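Local coordinates for protein endo-1,4-beta-xylanase C (Paenibacillus barcinonensis, PDB 4XUR) that hydrolyses internal beta-1,4-xylosidic bonds of xylan, this piece being its xylan-binding CBM22-2 domain, with xylotetraose held in the binding cleft, at residues M144-P149 with F164-V169; F80-D85 with K124-D129; G32-E37 with T58-L63; P88-I93 with S115-K120. One frame throughout, in Å; residues are numbered along the deposited sequence.

Contact 1 (M144-P149 with F164-V169); sequences MYAETP and FYVDDV. With CA (calcium ion), chain G; XYP (beta-D-xylopyranose), chain D.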
loop_
_atom_site.group_PDB
_atom_site.type_symbol
_atom_site.label_atom_id
_atom_site.label_comp_id
_atom_site.label_asym_id
_atom_site.label_seq_id
_atom_site.Cartn_x
_atom_site.Cartn_y
_atom_site.Cartn_z
ATOM N N MET A 144 2.878 -1.844 5.384
ATOM C CA MET A 144 2.901 -1.794 3.928
ATOM C C MET A 144 1.915 -0.738 3.437
ATOM O O MET A 144 0.877 -0.558 4.014
ATOM C CB MET A 144 2.601 -3.128 3.322
ATOM C CG MET A 144 1.184 -3.639 3.532
ATOM S SD MET A 144 0.978 -5.194 2.640
ATOM C CE MET A 144 1.146 -4.600 0.956
ATOM N N TYR A 145 2.231 -0.039 2.337
ATOM C CA TYR A 145 1.289 0.900 1.774
ATOM C C TYR A 145 1.495 1.088 0.290
ATOM O O TYR A 145 2.572 0.701 -0.228
ATOM C CB TYR A 145 1.305 2.265 2.513
ATOM C CG TYR A 145 2.536 3.113 2.406
ATOM C CD1 TYR A 145 3.590 2.901 3.273
ATOM C CD2 TYR A 145 2.605 4.208 1.523
ATOM C CE1 TYR A 145 4.714 3.701 3.226
ATOM C CE2 TYR A 145 3.730 5.022 1.456
ATOM C CZ TYR A 145 4.765 4.780 2.336
ATOM O OH TYR A 145 5.911 5.574 2.325
ATOM N N ALA A 146 0.474 1.642 -0.375
ATOM C CA ALA A 146 0.622 2.004 -1.787
ATOM C C ALA A 146 0.555 3.490 -1.943
ATOM O O ALA A 146 -0.135 4.171 -1.216
ATOM C CB ALA A 146 -0.501 1.362 -2.637
ATOM N N GLU A 147 1.255 3.987 -2.981
ATOM C CA GLU A 147 1.320 5.424 -3.243
ATOM C C GLU A 147 1.763 5.659 -4.683
ATOM O O GLU A 147 2.056 4.750 -5.408
ATOM C CB GLU A 147 2.303 6.087 -2.314
ATOM C CG GLU A 147 3.755 5.628 -2.494
ATOM C CD GLU A 147 4.692 6.304 -1.541
ATOM O OE1 GLU A 147 4.392 7.432 -1.019
ATOM O OE2 GLU A 147 5.771 5.718 -1.304
ATOM N N THR A 148 1.782 6.930 -5.086
ATOM C CA THR A 148 2.430 7.329 -6.367
ATOM C C THR A 148 3.844 7.899 -6.089
ATOM O O THR A 148 4.226 8.206 -4.962
ATOM C CB THR A 148 1.556 8.331 -7.149
ATOM O OG1 THR A 148 1.066 9.361 -6.293
ATOM C CG2 THR A 148 0.405 7.622 -7.690
ATOM N N PRO A 149 4.634 8.000 -7.152
ATOM C CA PRO A 149 6.053 8.427 -6.877
ATOM C C PRO A 149 6.182 9.768 -6.178
ATOM O O PRO A 149 5.494 10.703 -6.465
ATOM C CB PRO A 149 6.642 8.472 -8.296
ATOM C CG PRO A 149 5.897 7.439 -9.056
ATOM C CD PRO A 149 4.470 7.552 -8.524
ATOM N N PHE A 164 -7.311 5.462 -6.584
ATOM C CA PHE A 164 -6.967 4.147 -7.078
ATOM C C PHE A 164 -7.409 3.039 -6.096
ATOM O O PHE A 164 -7.720 3.303 -4.962
ATOM C CB PHE A 164 -5.470 4.006 -7.406
ATOM C CG PHE A 164 -4.541 4.111 -6.212
ATOM C CD1 PHE A 164 -4.299 3.024 -5.434
ATOM C CD2 PHE A 164 -3.935 5.308 -5.915
ATOM C CE1 PHE A 164 -3.449 3.138 -4.339
ATOM C CE2 PHE A 164 -3.052 5.418 -4.850
ATOM C CZ PHE A 164 -2.837 4.302 -4.065
ATOM N N TYR A 165 -7.464 1.842 -6.637
ATOM C CA TYR A 165 -7.951 0.629 -5.968
ATOM C C TYR A 165 -6.803 -0.300 -5.697
ATOM O O TYR A 165 -5.893 -0.393 -6.501
ATOM C CB TYR A 165 -8.961 -0.129 -6.868
ATOM C CG TYR A 165 -10.136 0.755 -7.308
ATOM C CD1 TYR A 165 -10.001 1.610 -8.416
ATOM C CD2 TYR A 165 -11.305 0.784 -6.558
ATOM C CE1 TYR A 165 -11.086 2.444 -8.814
ATOM C CE2 TYR A 165 -12.377 1.612 -6.910
ATOM C CZ TYR A 165 -12.249 2.417 -8.068
ATOM O OH TYR A 165 -13.293 3.241 -8.427
ATOM N N VAL A 166 -6.847 -0.987 -4.551
ATOM C CA VAL A 166 -5.998 -2.164 -4.342
ATOM C C VAL A 166 -6.825 -3.383 -3.914
ATOM O O VAL A 166 -7.916 -3.206 -3.374
ATOM C CB VAL A 166 -4.881 -1.976 -3.261
ATOM C CG1 VAL A 166 -3.948 -0.825 -3.648
ATOM C CG2 VAL A 166 -5.452 -1.742 -1.884
ATOM N N ASP A 167 -6.330 -4.564 -4.202
ATOM C CA ASP A 167 -7.014 -5.830 -3.901
ATOM C C ASP A 167 -6.012 -6.984 -3.811
ATOM O O ASP A 167 -4.869 -6.877 -4.248
ATOM C CB ASP A 167 -8.075 -6.128 -4.995
ATOM C CG ASP A 167 -9.190 -7.016 -4.541
ATOM O OD1 ASP A 167 -9.348 -7.336 -3.325
ATOM O OD2 ASP A 167 -9.988 -7.371 -5.443
ATOM N N ASP A 168 -6.446 -8.090 -3.212
ATOM C CA ASP A 168 -5.680 -9.351 -3.186
ATOM C C ASP A 168 -4.232 -9.158 -2.656
ATOM O O ASP A 168 -3.252 -9.580 -3.301
ATOM C CB ASP A 168 -5.696 -10.039 -4.559
ATOM C CG ASP A 168 -7.065 -10.647 -4.898
ATOM O OD1 ASP A 168 -7.896 -10.916 -3.965
ATOM O OD2 ASP A 168 -7.335 -10.829 -6.115
ATOM N N VAL A 169 -4.134 -8.505 -1.514
ATOM C CA VAL A 169 -2.861 -8.255 -0.836
ATOM C C VAL A 169 -2.499 -9.549 -0.118
ATOM O O VAL A 169 -3.341 -10.140 0.584
ATOM C CB VAL A 169 -2.980 -7.150 0.220
ATOM C CG1 VAL A 169 -1.626 -6.935 0.852
ATOM C CG2 VAL A 169 -3.462 -5.846 -0.400
HETATM CA CA CA G . -11.512 -8.459 -3.744
HETATM C C1 XYP D . 7.193 9.673 2.237
HETATM C C2 XYP D . 6.916 8.964 0.912
HETATM C C3 XYP D . 7.992 7.939 0.575
HETATM C C4 XYP D . 9.389 8.588 0.714
HETATM C C5 XYP D . 9.534 9.319 2.052
HETATM O O2 XYP D . 5.682 8.263 1.004
HETATM O O3 XYP D . 7.839 7.458 -0.737
HETATM O O4 XYP D . 10.358 7.518 0.634
HETATM O O5 XYP D . 8.522 10.296 2.184
HETATM O O HOH W 1 -10.636 -10.435 -4.160
#
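Hydroxyl O2 of the xylose in chain D is gripped twice from the strand 144-147: it receives a hydrogen bond from Y145 OH, 3.0 Å away, and gives one to E147 OE1 at 2.5 Å. The neighbouring hydroxyl O3 donates to E147 OE2 (2.8 Å), so one carboxylate spans two adjacent sugar hydroxyls; OE2 is also bonded to S96. E147 leaves its strand away from 164-169, and with CG between the backbone N and the carbonyl carbon (chi1 64°) its extended chain carries the carboxylate to the sugar. Cutting E147 back to an alanine would remove both carboxylate oxygens and is likely to leave O2 and O3 without their acceptors. Alternate residues turn inward. A146 CB meets F164 CE1 at 3.8 Å, coming obliquely to the ring, and lies 4.2 Å from V166 CG1; M144 and V169 slide past each other, with M144 SD 3.6 Å from V169 CG1. No hydrogen bond crosses, as expected where two sheets of a beta-sandwich face each other, the strand axes 9.3 Å apart here. On strand 164-169, D167 chelates calcium through OD1 and OD2, in a site that D19, E21, S46 and R48 help complete. An apolar layer thus separates a sugar-binding surface from a metal site, with E147 and Y145 spent on the xylose on one side and D167 on calcium on the other.

Contact 2 (F80-D85 with K124-D129); sequences FWAMYD and KKIEAD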
loop_
_atom_site.group_PDB
_atom_site.type_symbol
_atom_site.label_atom_id
_atom_site.label_comp_id
_atom_site.label_asym_id
_atom_site.label_seq_id
_atom_site.Cartn_x
_atom_site.Cartn_y
_atom_site.Cartn_z
ATOM N N PHE A 80 0.429 -7.403 -4.204
ATOM C CA PHE A 80 -0.936 -6.858 -4.264
ATOM C C PHE A 80 -1.256 -6.432 -5.673
ATOM O O PHE A 80 -0.368 -6.251 -6.454
ATOM C CB PHE A 80 -1.172 -5.702 -3.279
ATOM C CG PHE A 80 -0.465 -4.406 -3.585
ATOM C CD1 PHE A 80 0.798 -4.131 -3.040
ATOM C CD2 PHE A 80 -1.107 -3.380 -4.310
ATOM C CE1 PHE A 80 1.410 -2.885 -3.233
ATOM C CE2 PHE A 80 -0.494 -2.162 -4.528
ATOM C CZ PHE A 80 0.759 -1.917 -3.980
ATOM N N TRP A 81 -2.558 -6.266 -5.945
ATOM C CA TRP A 81 -3.058 -5.792 -7.255
ATOM C C TRP A 81 -3.587 -4.435 -7.120
ATOM O O TRP A 81 -4.231 -4.104 -6.111
ATOM C CB TRP A 81 -4.132 -6.726 -7.761
ATOM C CG TRP A 81 -3.596 -8.115 -8.091
ATOM C CD1 TRP A 81 -3.343 -9.111 -7.214
ATOM C CD2 TRP A 81 -3.319 -8.645 -9.390
ATOM N NE1 TRP A 81 -2.841 -10.203 -7.851
ATOM C CE2 TRP A 81 -2.795 -9.945 -9.194
ATOM C CE3 TRP A 81 -3.342 -8.115 -10.666
ATOM C CZ2 TRP A 81 -2.424 -10.761 -10.264
ATOM C CZ3 TRP A 81 -2.962 -8.934 -11.725
ATOM C CH2 TRP A 81 -2.476 -10.212 -11.511
ATOM N N ALA A 82 -3.336 -3.601 -8.123
ATOM C CA ALA A 82 -3.765 -2.200 -8.087
ATOM C C ALA A 82 -4.368 -1.828 -9.412
ATOM O O ALA A 82 -4.006 -2.439 -10.454
ATOM C CB ALA A 82 -2.605 -1.282 -7.748
ATOM N N MET A 83 -5.283 -0.852 -9.373
ATOM C CA MET A 83 -5.985 -0.322 -10.581
ATOM C C MET A 83 -6.389 1.127 -10.351
ATOM O O MET A 83 -6.717 1.519 -9.243
ATOM C CB MET A 83 -7.170 -1.222 -10.934
ATOM C CG MET A 83 -7.873 -0.886 -12.273
ATOM S SD MET A 83 -9.160 0.368 -12.094
ATOM C CE MET A 83 -10.464 -0.650 -11.430
ATOM N N TYR A 84 -6.407 1.917 -11.469
ATOM C CA TYR A 84 -6.985 3.259 -11.468
ATOM C C TYR A 84 -7.857 3.395 -12.753
ATOM O O TYR A 84 -7.562 2.814 -13.725
ATOM C CB TYR A 84 -5.882 4.324 -11.384
ATOM C CG TYR A 84 -5.131 4.654 -12.673
ATOM C CD1 TYR A 84 -4.112 3.813 -13.155
ATOM C CD2 TYR A 84 -5.483 5.760 -13.426
ATOM C CE1 TYR A 84 -3.397 4.122 -14.295
ATOM C CE2 TYR A 84 -4.776 6.071 -14.599
ATOM C CZ TYR A 84 -3.816 5.244 -15.069
ATOM O OH TYR A 84 -3.140 5.556 -16.232
ATOM N N ASP A 85 -8.931 4.168 -12.644
ATOM C CA ASP A 85 -9.829 4.359 -13.812
ATOM C C ASP A 85 -10.273 5.840 -14.055
ATOM O O ASP A 85 -11.367 6.063 -14.544
ATOM C CB ASP A 85 -11.032 3.387 -13.726
ATOM C CG ASP A 85 -11.932 3.605 -12.522
ATOM O OD1 ASP A 85 -11.966 4.738 -11.947
ATOM O OD2 ASP A 85 -12.650 2.639 -12.133
ATOM N N LYS A 124 -3.103 -4.768 -12.216
ATOM C CA LYS A 124 -1.779 -5.334 -12.339
ATOM C C LYS A 124 -1.168 -5.584 -10.957
ATOM O O LYS A 124 -1.472 -4.858 -10.013
ATOM C CB LYS A 124 -0.945 -4.377 -13.134
ATOM C CG LYS A 124 0.304 -4.977 -13.741
ATOM C CD LYS A 124 0.746 -4.078 -14.885
ATOM C CE LYS A 124 2.246 -4.215 -15.153
ATOM N NZ LYS A 124 2.668 -3.143 -16.105
ATOM N N LYS A 125 -0.315 -6.562 -10.902
ATOM C CA LYS A 125 0.329 -7.006 -9.645
ATOM C C LYS A 125 1.609 -6.191 -9.353
ATOM O O LYS A 125 2.381 -5.858 -10.262
ATOM C CB LYS A 125 0.659 -8.469 -9.744
ATOM C CG LYS A 125 1.032 -9.090 -8.399
ATOM C CD LYS A 125 1.349 -10.587 -8.581
ATOM C CE LYS A 125 0.995 -11.461 -7.420
ATOM N NZ LYS A 125 1.447 -12.868 -7.687
ATOM N N ILE A 126 1.772 -5.799 -8.091
ATOM C CA ILE A 126 3.026 -5.234 -7.580
ATOM C C ILE A 126 3.583 -6.245 -6.557
ATOM O O ILE A 126 2.853 -6.638 -5.674
ATOM C CB ILE A 126 2.768 -3.875 -6.905
ATOM C CG1 ILE A 126 2.280 -2.828 -7.919
ATOM C CG2 ILE A 126 4.006 -3.405 -6.153
ATOM C CD1 ILE A 126 0.834 -2.912 -8.226
ATOM N N GLU A 127 4.834 -6.663 -6.706
ATOM C CA GLU A 127 5.381 -7.650 -5.791
ATOM C C GLU A 127 6.889 -7.518 -5.591
ATOM O O GLU A 127 7.630 -7.087 -6.461
ATOM C CB GLU A 127 5.001 -9.044 -6.264
ATOM C CG GLU A 127 5.801 -9.526 -7.488
ATOM C CD GLU A 127 5.421 -10.949 -7.880
ATOM O OE1 GLU A 127 5.083 -11.771 -6.977
ATOM O OE2 GLU A 127 5.461 -11.268 -9.080
ATOM N N ALA A 128 7.351 -7.911 -4.390
ATOM C CA ALA A 128 8.781 -8.066 -4.113
ATOM C C ALA A 128 9.001 -8.894 -2.857
ATOM O O ALA A 128 8.104 -9.032 -2.013
ATOM C CB ALA A 128 9.456 -6.718 -3.945
ATOM N N ASP A 129 10.198 -9.434 -2.726
ATOM C CA ASP A 129 10.691 -9.882 -1.361
ATOM C C ASP A 129 11.019 -8.630 -0.551
ATOM O O ASP A 129 11.643 -7.670 -1.033
ATOM C CB ASP A 129 11.939 -10.745 -1.462
ATOM C CG ASP A 129 11.686 -12.187 -1.855
ATOM O OD1 ASP A 129 10.560 -12.617 -2.123
ATOM O OD2 ASP A 129 12.698 -12.917 -1.855
#
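F80, I126 and W81 do most of the packing between these antiparallel strands. F80 and I126 form a hydrogen-bonded pair: I126 N gives a nearly straight bond to F80 O (2.7 Å, 173°), and F80 N returns one to I126 O. Their side chains share a face of the sheet, where I126 CB sits over the F80 ring, off toward its rim, 4.1 Å from the centroid, a CH-pi contact; I126 CD1 reaches on to A82 CB at 3.8 Å. On the other face, W81 has CG anti to its carbonyl carbon (chi1 -66°), which lays the indole over K125. K125 CB stands above the centre of the six-membered ring, 3.7 Å from its centroid. A serine in place of W81 would probably strip this cover from the K125 methylenes and open a gap beside H44, which stacks on the indole. Strand 75-83 has strand 124-131 on one edge and strand 164-173 on the other, F80 reaching V166 and V169 inside the sandwich.

Contact 3 (G32-E37 with T58-L63); sequences GTEKLE and TYHGPL. With XYP (beta-D-xylopyranose), chain B.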
loop_
_atom_site.group_PDB
_atom_site.type_symbol
_atom_site.label_atom_id
_atom_site.label_comp_id
_atom_site.label_asym_id
_atom_site.label_seq_id
_atom_site.Cartn_x
_atom_site.Cartn_y
_atom_site.Cartn_z
ATOM N N GLY A 32 -2.808 10.532 5.628
ATOM C CA GLY A 32 -3.091 11.957 5.887
ATOM C C GLY A 32 -4.571 12.206 5.887
ATOM O O GLY A 32 -5.297 11.671 6.691
ATOM N N THR A 33 -5.014 13.091 4.967
ATOM C CA THR A 33 -6.407 13.515 4.915
ATOM C C THR A 33 -7.243 12.779 3.894
ATOM O O THR A 33 -8.409 13.112 3.659
ATOM C CB THR A 33 -6.466 15.031 4.625
ATOM O OG1 THR A 33 -5.704 15.280 3.434
ATOM C CG2 THR A 33 -5.893 15.799 5.767
ATOM N N GLU A 34 -6.668 11.768 3.254
ATOM C CA GLU A 34 -7.396 10.992 2.232
ATOM C C GLU A 34 -8.475 10.046 2.838
ATOM O O GLU A 34 -8.528 9.827 4.068
ATOM C CB GLU A 34 -6.447 10.261 1.288
ATOM C CG GLU A 34 -5.756 9.007 1.849
ATOM C CD GLU A 34 -4.614 9.245 2.760
ATOM O OE1 GLU A 34 -4.539 10.282 3.433
ATOM O OE2 GLU A 34 -3.708 8.346 2.840
ATOM N N LYS A 35 -9.279 9.536 1.953
ATOM C CA LYS A 35 -10.478 8.725 2.353
ATOM C C LYS A 35 -10.312 7.315 1.796
ATOM O O LYS A 35 -10.080 7.103 0.607
ATOM C CB LYS A 35 -11.722 9.337 1.791
ATOM C CG LYS A 35 -12.929 8.436 1.835
ATOM C CD LYS A 35 -14.124 9.107 1.104
ATOM C CE LYS A 35 -15.401 8.314 1.329
ATOM N NZ LYS A 35 -15.596 7.199 0.316
ATOM N N LEU A 36 -10.487 6.346 2.708
ATOM C CA LEU A 36 -10.509 4.921 2.360
ATOM C C LEU A 36 -11.885 4.318 2.527
ATOM O O LEU A 36 -12.599 4.639 3.489
ATOM C CB LEU A 36 -9.556 4.165 3.327
ATOM C CG LEU A 36 -8.121 3.961 2.837
ATOM C CD1 LEU A 36 -7.354 5.261 2.876
ATOM C CD2 LEU A 36 -7.433 2.853 3.688
ATOM N N GLU A 37 -12.261 3.456 1.577
ATOM C CA GLU A 37 -13.614 2.844 1.554
ATOM C C GLU A 37 -13.597 1.524 0.817
ATOM O O GLU A 37 -13.084 1.420 -0.294
ATOM C CB GLU A 37 -14.613 3.787 0.891
ATOM C CG GLU A 37 -16.032 3.268 0.933
ATOM C CD GLU A 37 -16.956 4.038 0.018
ATOM O OE1 GLU A 37 -16.563 5.169 -0.429
ATOM O OE2 GLU A 37 -18.055 3.519 -0.258
ATOM N N THR A 58 1.205 12.895 -2.958
ATOM C CA THR A 58 1.640 11.670 -3.639
ATOM C C THR A 58 1.663 10.565 -2.615
ATOM O O THR A 58 1.429 9.405 -2.950
ATOM C CB THR A 58 3.101 11.747 -4.206
ATOM O OG1 THR A 58 4.006 12.032 -3.125
ATOM C CG2 THR A 58 3.229 12.802 -5.285
ATOM N N TYR A 59 1.955 10.947 -1.362
ATOM C CA TYR A 59 2.103 9.969 -0.280
ATOM C C TYR A 59 0.792 9.494 0.393
ATOM O O TYR A 59 0.844 8.603 1.270
ATOM C CB TYR A 59 3.114 10.485 0.754
ATOM C CG TYR A 59 2.762 11.742 1.475
ATOM C CD1 TYR A 59 1.885 11.731 2.556
ATOM C CD2 TYR A 59 3.330 12.976 1.098
ATOM C CE1 TYR A 59 1.566 12.909 3.237
ATOM C CE2 TYR A 59 3.020 14.159 1.791
ATOM C CZ TYR A 59 2.142 14.105 2.858
ATOM O OH TYR A 59 1.811 15.268 3.564
ATOM N N HIS A 60 -0.337 10.062 0.007
ATOM C CA HIS A 60 -1.645 9.536 0.400
ATOM C C HIS A 60 -1.901 8.197 -0.282
ATOM O O HIS A 60 -1.726 8.050 -1.489
ATOM C CB HIS A 60 -2.765 10.547 0.070
ATOM C CG HIS A 60 -2.698 11.776 0.871
ATOM N ND1 HIS A 60 -3.511 12.876 0.632
ATOM C CD2 HIS A 60 -1.958 12.089 1.950
ATOM C CE1 HIS A 60 -3.233 13.814 1.525
ATOM N NE2 HIS A 60 -2.303 13.363 2.338
ATOM N N GLY A 61 -2.356 7.232 0.497
ATOM C CA GLY A 61 -2.578 5.876 0.025
ATOM C C GLY A 61 -2.957 4.943 1.139
ATOM O O GLY A 61 -2.867 5.337 2.321
ATOM N N PRO A 62 -3.435 3.729 0.788
ATOM C CA PRO A 62 -3.918 2.819 1.841
ATOM C C PRO A 62 -2.730 2.127 2.557
ATOM O O PRO A 62 -1.826 1.665 1.870
ATOM C CB PRO A 62 -4.748 1.784 1.024
ATOM C CG PRO A 62 -4.061 1.748 -0.307
ATOM C CD PRO A 62 -3.434 3.104 -0.537
ATOM N N LEU A 63 -2.771 2.086 3.855
ATOM C CA LEU A 63 -1.671 1.502 4.653
ATOM C C LEU A 63 -2.248 0.517 5.654
ATOM O O LEU A 63 -3.338 0.744 6.205
ATOM C CB LEU A 63 -0.957 2.606 5.419
ATOM C CG LEU A 63 0.154 2.307 6.437
ATOM C CD1 LEU A 63 1.145 3.484 6.531
ATOM C CD2 LEU A 63 -0.324 2.032 7.878
HETATM C C1 XYP B . 4.201 11.869 5.814
HETATM C C2 XYP B . 5.321 12.763 5.380
HETATM C C3 XYP B . 5.766 12.481 3.976
HETATM C C4 XYP B . 6.043 10.972 3.823
HETATM C C5 XYP B . 4.869 10.149 4.331
HETATM O O2 XYP B . 4.879 14.163 5.486
HETATM O O3 XYP B . 6.960 13.187 3.663
HETATM O O4 XYP B . 6.244 10.690 2.471
HETATM O O5 XYP B . 4.599 10.470 5.685
#
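The E34 carboxylate lies stacked on the H60 ring, the two planes only 15° apart, with E34 OE1 3.4 Å above the imidazole and displaced toward its rim. A folded chain puts it there: CG sits between the backbone N and the carbonyl carbon (chi1 75°), and a second bend at chi2 (-77°) brings the acid back over H60. Both oxygens are then occupied by backbone N-H groups. G32 N reaches the syn lone pair of OE1 at 2.8 Å, while G61 N approaches OE2 from above the carboxylate plane (2.9 Å); R31 N is a further partner of OE2. H60 is fixed in turn through ND1, bonded to S56 N, and T33 OG1 lies 3.4 Å from H60 CE1. Further along, L36 CD2 packs on P62 CB at 3.9 Å, the side chains crossing at about a right angle. Next to H60, the Y59 ring lies flat against the xylose of chain B, C3 over its centre. Strand 48-53 runs alongside, its T52 touching E34, L36 and P62, while P62 also packs on A146 of strand 139-147 and on F164 and V166 of strand 164-173.

Contact 4 (P88-I93 with S115-K120); sequences PATQVI and STTLNK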
loop_
_atom_site.group_PDB
_atom_site.type_symbol
_atom_site.label_atom_id
_atom_site.label_comp_id
_atom_site.label_asym_id
_atom_site.label_seq_id
_atom_site.Cartn_x
_atom_site.Cartn_y
_atom_site.Cartn_z
ATOM N N PRO A 88 -4.710 10.137 -16.351
ATOM C CA PRO A 88 -3.791 9.914 -17.434
ATOM C C PRO A 88 -3.944 8.529 -18.024
ATOM O O PRO A 88 -4.699 7.693 -17.494
ATOM C CB PRO A 88 -2.411 10.034 -16.774
ATOM C CG PRO A 88 -2.666 9.634 -15.330
ATOM C CD PRO A 88 -4.035 10.198 -15.041
ATOM N N ALA A 89 -3.240 8.307 -19.114
ATOM C CA ALA A 89 -3.289 7.040 -19.879
ATOM C C ALA A 89 -2.475 5.935 -19.189
ATOM O O ALA A 89 -2.843 4.780 -19.239
ATOM C CB ALA A 89 -2.715 7.309 -21.292
ATOM N N THR A 90 -1.370 6.335 -18.567
ATOM C CA THR A 90 -0.574 5.454 -17.706
ATOM C C THR A 90 -0.178 6.181 -16.412
ATOM O O THR A 90 -0.070 7.424 -16.373
ATOM C CB THR A 90 0.725 4.969 -18.395
ATOM O OG1 THR A 90 1.683 6.038 -18.484
ATOM C CG2 THR A 90 0.410 4.405 -19.737
ATOM N N GLN A 91 0.107 5.392 -15.339
ATOM C CA GLN A 91 0.618 5.995 -14.125
ATOM C C GLN A 91 1.398 4.887 -13.311
ATOM O O GLN A 91 0.957 3.770 -13.264
ATOM C CB GLN A 91 -0.549 6.567 -13.312
ATOM C CG GLN A 91 -0.215 7.099 -11.908
ATOM C CD GLN A 91 0.731 8.275 -11.935
ATOM O OE1 GLN A 91 0.424 9.290 -12.565
ATOM N NE2 GLN A 91 1.875 8.166 -11.240
ATOM N N VAL A 92 2.488 5.305 -12.691
ATOM C CA VAL A 92 3.280 4.427 -11.815
ATOM C C VAL A 92 2.578 4.342 -10.466
ATOM O O VAL A 92 2.144 5.367 -9.921
ATOM C CB VAL A 92 4.703 5.021 -11.591
ATOM C CG1 VAL A 92 5.434 4.224 -10.552
ATOM C CG2 VAL A 92 5.418 5.087 -12.964
ATOM N N ILE A 93 2.518 3.150 -9.900
ATOM C CA ILE A 93 2.106 3.014 -8.472
ATOM C C ILE A 93 3.237 2.272 -7.755
ATOM O O ILE A 93 3.798 1.358 -8.292
ATOM C CB ILE A 93 0.779 2.251 -8.335
ATOM C CG1 ILE A 93 -0.384 3.122 -8.792
ATOM C CG2 ILE A 93 0.498 1.893 -6.884
ATOM C CD1 ILE A 93 -0.774 4.245 -7.838
ATOM N N SER A 115 7.516 -1.205 -7.735
ATOM C CA SER A 115 6.911 -0.197 -8.599
ATOM C C SER A 115 6.543 -0.827 -9.911
ATOM O O SER A 115 7.344 -1.600 -10.433
ATOM C CB SER A 115 7.919 0.892 -8.876
ATOM O OG SER A 115 7.420 1.856 -9.818
ATOM N N THR A 116 5.342 -0.521 -10.454
ATOM C CA THR A 116 4.948 -0.935 -11.790
ATOM C C THR A 116 4.176 0.212 -12.460
ATOM O O THR A 116 3.607 1.065 -11.768
ATOM C CB THR A 116 4.096 -2.216 -11.828
ATOM O OG1 THR A 116 2.761 -1.943 -11.381
ATOM C CG2 THR A 116 4.641 -3.303 -10.966
ATOM N N THR A 117 4.199 0.227 -13.811
ATOM C CA THR A 117 3.410 1.180 -14.588
ATOM C C THR A 117 2.045 0.539 -14.955
ATOM O O THR A 117 1.995 -0.477 -15.593
ATOM C CB THR A 117 4.182 1.617 -15.900
ATOM O OG1 THR A 117 5.396 2.304 -15.541
ATOM C CG2 THR A 117 3.317 2.606 -16.724
ATOM N N LEU A 118 0.976 1.177 -14.544
ATOM C CA LEU A 118 -0.369 0.657 -14.794
ATOM C C LEU A 118 -0.956 1.427 -15.983
ATOM O O LEU A 118 -0.740 2.637 -16.098
ATOM C CB LEU A 118 -1.251 0.831 -13.610
ATOM C CG LEU A 118 -0.932 -0.101 -12.432
ATOM C CD1 LEU A 118 0.111 0.572 -11.577
ATOM C CD2 LEU A 118 -2.160 -0.398 -11.689
ATOM N N ASN A 119 -1.689 0.721 -16.797
ATOM C CA ASN A 119 -2.552 1.342 -17.840
ATOM C C ASN A 119 -3.919 1.632 -17.250
ATOM O O ASN A 119 -4.499 0.800 -16.535
ATOM C CB ASN A 119 -2.669 0.384 -19.017
ATOM C CG ASN A 119 -1.294 0.009 -19.601
ATOM O OD1 ASN A 119 -0.889 -1.171 -19.558
ATOM N ND2 ASN A 119 -0.575 0.983 -20.081
ATOM N N LYS A 120 -4.458 2.817 -17.555
ATOM C CA LYS A 120 -5.813 3.214 -17.127
ATOM C C LYS A 120 -6.785 2.043 -17.282
ATOM O O LYS A 120 -6.878 1.428 -18.337
ATOM C CB LYS A 120 -6.269 4.421 -17.986
ATOM C CG LYS A 120 -7.596 5.011 -17.588
ATOM C CD LYS A 120 -7.826 6.369 -18.276
ATOM C CE LYS A 120 -9.291 6.669 -18.441
ATOM N NZ LYS A 120 -9.486 8.139 -18.617
#
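A beta hairpin made of strands 90-101 and 109-119 is joined here near its open end, where T90 to I93 pair with N119 to T116 in antiparallel register. Q91 and L118 exchange two backbone bonds, L118 N to Q91 O being 2.9 Å, and I93 does the same with T116. Beyond the strand, K120 N gives A89 O a virtually straight bond (3.0 Å, 179°). On one face, T117 fits between T90 and V92: its CG2 lies 3.9 Å from T90 CB, and its OG1 is 3.8 Å from V92 CG2. CG2 being anti to the backbone N while OG1 is anti to the carbonyl carbon (chi1 -63°), the two branches reach different neighbours. N119 runs side by side with T90, ND2 3.6 Å from T90 CG2. The other face carries the apolar contact, L118 CD1 against I93 CB at 3.7 Å. S115 OG, close to V92 CG1, is bonded to N94. Backbone bonding therefore does most of the joining, with mostly small polar side chains, V92 among them, on one face and buried I93 and L118 on the other.

Contact 1 is the core of the set: it joins the two sheets of the sandwich face to face, mainly by apolar side chains, with no hydrogen bond across. Contacts 2 and 4 lie within sheets, one in each, and rest on paired backbone bonds; contact 4 is the more exposed. K124 NZ to T117 O (2.8 Å) ties them across the edge. Contact 2 reaches contact 1 through strand 75-83, the neighbour of 164-173, and contact 4 reaches it through strands 90-101 and 139-147. Contact 3, between a strand start and a loop, turns mainly on one buried carboxylate, stacked on a histidine and bonded to backbone N-H groups; with contact 1 it supplies glycan-binding residues.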